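Local coordinates for poly(ADP-ribose) glycohydrolase (Thermomonospora curvata, PDB 3SIG), which probably hydrolyses the ribose-ribose glycosidic bonds of poly(ADP-ribose), releasing ADP-ribose, on a macrodomain-type fold, at residues R162-E165 and E166-V170; T235-G238 and L239-G243. One frame throughout, in Å; residues are numbered along the deposited sequence.

Contact 1: R162-E165 and E166-V170; sequences RLLE and EPYRV
Leu164 and Tyr168 meet across a corner in the chain. Methyl CD1 of Leu164 lies 3.8 Å from CE1 of Tyr168 and 4.0 Å from its CD1. It approaches the ring at the edge, near the ring plane, not over a face. The contact is purely apolar. Two torsions bring the groups together. The ring carbon CG of Tyr168 sits between its own backbone N and carbonyl carbon (chi1 61°), which swings the ring back toward Leu164. Leu164 places CG beside its backbone N, and its chi2 of 179° extends CD1 to the ring edge. CB of Leu164 also lies 3.8 Å from the backbone O of Glu166.

The corner itself is made by Glu165 and Glu166. Glu165 has helical backbone angles, whereas Leu164 and Glu166 are extended. CD of Pro167 rests 3.9 Å from O of Glu165. The carboxylate of Glu165 leads away from this contact, and its OE1 is hydrogen-bonded to Ser24 OG. The O of Leu164 accepts a hydrogen bond from the hydroxyl of Tyr20.

Residues on both sides of the corner lie on strand 163-175, which is interrupted there and pairs with strand 147-157 as a beta hairpin. Helix 74-84 packs on the Leu164-Tyr168 pair through Arg79, and Leu75 and Thr82 also touch Tyr168.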
ATOM      1  N   ARG A 162      -2.853 -18.894   2.702  1.00 14.93           N
ATOM      2  CA  ARG A 162      -2.317 -20.063   1.987  1.00 15.77           C
ATOM      3  C   ARG A 162      -1.235 -19.667   0.992  1.00 13.93           C
ATOM      4  O   ARG A 162      -1.378 -18.686   0.257  1.00 12.66           O
ATOM      5  CB  ARG A 162      -3.441 -20.771   1.241  1.00 22.24           C
ATOM      6  CG  ARG A 162      -4.434 -21.515   2.126  1.00 36.20           C
ATOM      7  CD  ARG A 162      -3.925 -22.894   2.492  1.00 54.13           C
ATOM      8  NE  ARG A 162      -3.795 -23.759   1.316  1.00 59.61           N
ATOM      9  CZ  ARG A 162      -4.693 -24.667   0.942  1.00 51.96           C
ATOM     10  NH1 ARG A 162      -5.801 -24.845   1.650  1.00 59.37           N
ATOM     11  NH2 ARG A 162      -4.483 -25.398  -0.144  1.00 36.18           N
ATOM     12  N   LEU A 163      -0.136 -20.418   0.985  1.00 13.91           N
ATOM     13  CA  LEU A 163       0.955 -20.137   0.084  1.00 12.99           C
ATOM     14  C   LEU A 163       0.529 -20.424  -1.353  1.00 12.81           C
ATOM     15  O   LEU A 163      -0.217 -21.370  -1.592  1.00 14.64           O
ATOM     16  CB  LEU A 163       2.212 -20.938   0.473  1.00 14.08           C
ATOM     17  CG  LEU A 163       2.859 -20.463   1.781  1.00 12.61           C
ATOM     18  CD1 LEU A 163       3.742 -21.553   2.394  1.00 13.27           C
ATOM     19  CD2 LEU A 163       3.640 -19.181   1.558  1.00 13.61           C
ATOM     20  N   LEU A 164       1.040 -19.657  -2.315  1.00 13.29           N
ATOM     21  CA  LEU A 164       0.605 -19.765  -3.702  1.00 13.16           C
ATOM     22  C   LEU A 164       1.469 -20.724  -4.488  1.00 13.10           C
ATOM     23  O   LEU A 164       2.695 -20.778  -4.332  1.00 13.73           O
ATOM     24  CB  LEU A 164       0.639 -18.393  -4.384  1.00 12.16           C
ATOM     25  CG  LEU A 164      -0.263 -17.316  -3.782  1.00 14.36           C
ATOM     26  CD1 LEU A 164      -0.138 -16.000  -4.526  1.00 14.90           C
ATOM     27  CD2 LEU A 164      -1.712 -17.749  -3.808  1.00 15.45           C
ATOM     28  N   GLU A 165       0.822 -21.444  -5.385  1.00 15.06           N
ATOM     29  CA  GLU A 165       1.550 -22.313  -6.319  1.00 16.08           C
ATOM     30  C   GLU A 165       2.441 -21.493  -7.238  1.00 18.02           C
ATOM     31  O   GLU A 165       3.560 -21.877  -7.561  1.00 18.97           O
ATOM     32  CB  GLU A 165       0.577 -23.123  -7.168  1.00 18.51           C
ATOM     33  CG  GLU A 165      -0.259 -24.107  -6.372  1.00 21.35           C
ATOM     34  CD  GLU A 165       0.577 -25.182  -5.686  1.00 20.09           C
ATOM     35  OE1 GLU A 165       1.622 -25.560  -6.247  1.00 19.40           O
ATOM     36  OE2 GLU A 165       0.198 -25.625  -4.576  1.00 20.52           O
ATOM     37  N   GLU A 166       1.960 -20.300  -7.588  1.00 19.11           N
ATOM     38  CA  GLU A 166       2.687 -19.409  -8.468  1.00 23.55           C
ATOM     39  C   GLU A 166       2.636 -17.996  -7.893  1.00 17.64           C
ATOM     40  O   GLU A 166       1.596 -17.372  -7.910  1.00 21.47           O
ATOM     41  CB  GLU A 166       2.037 -19.420  -9.858  1.00 33.41           C
ATOM     42  CG  GLU A 166       2.647 -18.442 -10.857  1.00 45.36           C
ATOM     43  CD  GLU A 166       4.030 -18.855 -11.310  1.00 56.59           C
ATOM     44  OE1 GLU A 166       4.158 -19.941 -11.919  1.00 59.27           O
ATOM     45  OE2 GLU A 166       4.990 -18.097 -11.051  1.00 59.94           O
ATOM     46  N   PRO A 167       3.749 -17.531  -7.388  1.00 15.83           N
ATOM     47  CA  PRO A 167       3.825 -16.149  -6.892  1.00 15.89           C
ATOM     48  C   PRO A 167       3.717 -15.139  -8.032  1.00 13.25           C
ATOM     49  O   PRO A 167       3.965 -15.445  -9.176  1.00 16.03           O
ATOM     50  CB  PRO A 167       5.200 -16.086  -6.243  1.00 20.92           C
ATOM     51  CG  PRO A 167       5.970 -17.236  -6.872  1.00 21.66           C
ATOM     52  CD  PRO A 167       5.017 -18.260  -7.228  1.00 22.15           C
ATOM     53  N   TYR A 168       3.335 -13.929  -7.700  1.00 10.86           N
ATOM     54  CA  TYR A 168       3.277 -12.850  -8.674  1.00 10.91           C
ATOM     55  C   TYR A 168       3.991 -11.665  -8.090  1.00 11.09           C
ATOM     56  O   TYR A 168       4.173 -11.606  -6.898  1.00 14.95           O
ATOM     57  CB  TYR A 168       1.823 -12.541  -9.093  1.00 11.02           C
ATOM     58  CG  TYR A 168       0.903 -12.088  -7.996  1.00  9.59           C
ATOM     59  CD1 TYR A 168       0.368 -12.974  -7.098  1.00 10.81           C
ATOM     60  CD2 TYR A 168       0.601 -10.740  -7.833  1.00 10.48           C
ATOM     61  CE1 TYR A 168      -0.453 -12.574  -6.087  1.00 11.05           C
ATOM     62  CE2 TYR A 168      -0.228 -10.331  -6.840  1.00 11.24           C
ATOM     63  CZ  TYR A 168      -0.755 -11.225  -5.946  1.00 11.03           C
ATOM     64  OH  TYR A 168      -1.610 -10.790  -4.930  1.00 12.25           O
ATOM     65  N   ARG A 169       4.395 -10.716  -8.900  1.00  9.81           N
ATOM     66  CA  ARG A 169       5.094  -9.538  -8.449  1.00 10.41           C
ATOM     67  C   ARG A 169       4.318  -8.260  -8.672  1.00 10.61           C
ATOM     68  O   ARG A 169       3.704  -8.083  -9.717  1.00 11.37           O
ATOM     69  CB  ARG A 169       6.444  -9.420  -9.135  1.00 10.58           C
ATOM     70  CG  ARG A 169       7.432 -10.515  -8.706  1.00 13.78           C
ATOM     71  CD  ARG A 169       8.876 -10.253  -9.181  1.00 17.38           C
ATOM     72  NE  ARG A 169       8.949 -10.496 -10.607  1.00 20.34           N
ATOM     73  CZ  ARG A 169      10.054 -10.327 -11.333  1.00 25.13           C
ATOM     74  NH1 ARG A 169      11.168  -9.902 -10.759  1.00 21.31           N
ATOM     75  NH2 ARG A 169      10.041 -10.579 -12.638  1.00 31.20           N
ATOM     76  N   VAL A 170       4.348  -7.381  -7.676  1.00  9.45           N
ATOM     77  CA  VAL A 170       3.770  -6.037  -7.770  1.00  9.27           C
ATOM     78  C   VAL A 170       4.737  -5.043  -7.221  1.00  9.57           C
ATOM     79  O   VAL A 170       5.605  -5.392  -6.399  1.00 12.55           O
ATOM     80  CB  VAL A 170       2.458  -5.936  -6.968  1.00 11.15           C
ATOM     81  CG1 VAL A 170       1.484  -7.057  -7.368  1.00 13.47           C
ATOM     82  CG2 VAL A 170       2.696  -6.031  -5.476  1.00 12.39           C
TER

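Contact 2: T235-G238 and L239-G243; sequences TFAG and LLLDG
Leu241 N donates to Ala237 O at 2.7 Å, the shortest hydrogen bond between 235-238 and 239-243. One residue earlier, Leu240 N bonds to Phe236 O at 3.0 Å. Both run from the N-H of residue i+4 to the carbonyl of residue i, as in an alpha helix. Leu240 N also makes a weak bond to Ala237 O, three residues back. Leu239 N is held more loosely, by weak bonds to Thr235 O and Phe236 O. The mixture of three- and four-residue spacings marks a helix that is ending.

A water extends the polar network. It lies 2.7 Å from Gly238 O and 2.8 Å from Leu241 O, at hydrogen-bonding distance and angle to both, though it has more acceptors in reach than protons to give. It thus joins a carbonyl of the last turn to the chain that leaves it. Leu241 is the first residue to depart from helical angles, and Asp242 and Gly243 follow with positive phi.

This is the C-terminal end of helix 229-240, the helix of a beta-alpha-beta unit between strands 214-217 and 252-256. Such a unit is consistent with the alpha/beta core of a macrodomain relative.

The leucines lean over the carbonyls of the preceding turn. CG of Leu239 lies 3.5 Å from Thr235 O, and CB of Leu241 lies 3.2 Å from Ala237 O. With CG of Leu241 beside its backbone N (chi1 -56°), its methyl CD1 reaches CB of Ala237 at 4.0 Å. Phe236 CB and Leu240 CD1 touch more loosely.

Different neighbours cover these side chains. Leu239 and Phe236 pack on Ala200 of helix 189-209, and Leu239 also on Leu204. Ala237 and Leu241 meet Arg273 and Phe274 near the C-terminus.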
ATOM      1  N   THR A 235     -10.468  13.141  -2.147  1.00 10.39           N
ATOM      2  CA  THR A 235      -9.074  13.490  -2.418  1.00 11.13           C
ATOM      3  C   THR A 235      -8.635  12.815  -3.708  1.00 10.67           C
ATOM      4  O   THR A 235      -8.095  13.463  -4.621  1.00 11.18           O
ATOM      5  CB  THR A 235      -8.171  13.067  -1.267  1.00 12.05           C
ATOM      6  OG1 THR A 235      -8.534  13.805  -0.096  1.00 14.78           O
ATOM      7  CG2 THR A 235      -6.709  13.309  -1.550  1.00 13.64           C
ATOM      8  N   PHE A 236      -8.855  11.508  -3.804  1.00  8.87           N
ATOM      9  CA  PHE A 236      -8.501  10.780  -5.033  1.00  8.44           C
ATOM     10  C   PHE A 236      -9.324  11.258  -6.221  1.00  8.97           C
ATOM     11  O   PHE A 236      -8.799  11.371  -7.331  1.00 10.68           O
ATOM     12  CB  PHE A 236      -8.586   9.270  -4.866  1.00 10.91           C
ATOM     13  CG  PHE A 236      -7.515   8.703  -3.997  1.00  8.87           C
ATOM     14  CD1 PHE A 236      -6.193   8.746  -4.395  1.00 10.51           C
ATOM     15  CD2 PHE A 236      -7.836   8.047  -2.819  1.00  9.31           C
ATOM     16  CE1 PHE A 236      -5.177   8.182  -3.591  1.00  9.88           C
ATOM     17  CE2 PHE A 236      -6.829   7.471  -2.036  1.00 11.29           C
ATOM     18  CZ  PHE A 236      -5.504   7.542  -2.435  1.00 10.35           C
ATOM     19  N   ALA A 237     -10.596  11.567  -5.999  1.00 10.58           N
ATOM     20  CA  ALA A 237     -11.436  12.064  -7.088  1.00 10.63           C
ATOM     21  C   ALA A 237     -10.937  13.373  -7.665  1.00 10.69           C
ATOM     22  O   ALA A 237     -10.949  13.563  -8.889  1.00 12.96           O
ATOM     23  CB  ALA A 237     -12.876  12.248  -6.616  1.00 11.31           C
ATOM     24  N   GLY A 238     -10.528  14.297  -6.821  1.00 11.91           N
ATOM     25  CA  GLY A 238     -10.010  15.559  -7.312  1.00 12.93           C
ATOM     26  C   GLY A 238      -8.751  15.404  -8.150  1.00 11.63           C
ATOM     27  O   GLY A 238      -8.486  16.215  -9.043  1.00 13.60           O
ATOM     28  N   LEU A 239      -7.978  14.362  -7.896  1.00 10.45           N
ATOM     29  CA  LEU A 239      -6.764  14.093  -8.649  1.00 10.06           C
ATOM     30  C   LEU A 239      -7.039  13.364  -9.955  1.00 11.24           C
ATOM     31  O   LEU A 239      -6.347  13.598 -10.962  1.00 12.02           O
ATOM     32  CB  LEU A 239      -5.793  13.259  -7.797  1.00  9.36           C
ATOM     33  CG  LEU A 239      -5.222  14.037  -6.604  1.00 11.04           C
ATOM     34  CD1 LEU A 239      -4.531  13.063  -5.614  1.00 11.87           C
ATOM     35  CD2 LEU A 239      -4.297  15.160  -6.991  1.00 13.54           C
ATOM     36  N   LEU A 240      -8.068  12.517  -9.959  1.00 12.20           N
ATOM     37  CA  LEU A 240      -8.293  11.610 -11.091  1.00 12.50           C
ATOM     38  C   LEU A 240      -9.458  12.011 -11.978  1.00 13.20           C
ATOM     39  O   LEU A 240      -9.511  11.570 -13.132  1.00 15.37           O
ATOM     40  CB  LEU A 240      -8.558  10.184 -10.593  1.00 12.00           C
ATOM     41  CG  LEU A 240      -7.364   9.518  -9.927  1.00 12.21           C
ATOM     42  CD1 LEU A 240      -7.841   8.314  -9.122  1.00 14.20           C
ATOM     43  CD2 LEU A 240      -6.293   9.090 -10.931  1.00 14.88           C
ATOM     44  N   LEU A 241     -10.355  12.848 -11.475  1.00 11.67           N
ATOM     45  CA  LEU A 241     -11.593  13.202 -12.201  1.00 14.85           C
ATOM     46  C   LEU A 241     -11.660  14.701 -12.453  1.00 13.06           C
ATOM     47  O   LEU A 241     -10.830  15.480 -11.993  1.00 13.87           O
ATOM     48  CB  LEU A 241     -12.821  12.790 -11.387  1.00 14.04           C
ATOM     49  CG  LEU A 241     -12.926  11.332 -10.970  1.00 15.65           C
ATOM     50  CD1 LEU A 241     -14.203  11.038 -10.176  1.00 18.25           C
ATOM     51  CD2 LEU A 241     -12.868  10.456 -12.169  1.00 19.09           C
ATOM     52  N   ASP A 242     -12.671  15.113 -13.213  1.00 14.10           N
ATOM     53  CA  ASP A 242     -12.935  16.511 -13.541  1.00 15.59           C
ATOM     54  C   ASP A 242     -11.694  17.300 -13.920  1.00 16.88           C
ATOM     55  O   ASP A 242     -11.480  18.413 -13.423  1.00 18.18           O
ATOM     56  CB  ASP A 242     -13.679  17.212 -12.404  1.00 17.45           C
ATOM     57  CG  ASP A 242     -14.328  18.532 -12.853  1.00 19.65           C
ATOM     58  OD1 ASP A 242     -14.698  18.668 -14.045  1.00 17.12           O
ATOM     59  OD2 ASP A 242     -14.477  19.462 -12.018  1.00 23.68           O
ATOM     60  N   GLY A 243     -10.907  16.755 -14.833  1.00 16.32           N
ATOM     61  CA  GLY A 243      -9.748  17.460 -15.344  1.00 17.51           C
ATOM     62  C   GLY A 243      -8.634  17.667 -14.331  1.00 16.22           C
ATOM     63  O   GLY A 243      -7.805  18.556 -14.466  1.00 17.81           O
TER
HETATM   64  O   HOH W   1     -10.403  17.661 -10.344  1.00 19.16           O

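How the contacts relate
Contacts 1 and 2 share no helix or strand. Their centres are about 33 Å apart, on opposite sides of the chain's centre, and their nearest atoms are about 16 Å apart. Contact 2 is the more buried, although its last residues are exposed; contact 1 is partly buried, with an exposed glutamate at its corner. Their chemistry follows the local backbone. At 162-170 the chain turns a corner that interrupts a strand, and an apolar side-chain pair spans it while backbone pairing goes to the neighbouring strand. At 235-243 the backbone bonds lie within the helix end itself. Neither Tyr168 nor Phe236 approaches the bound ADP-ribose closer than about 10 Å.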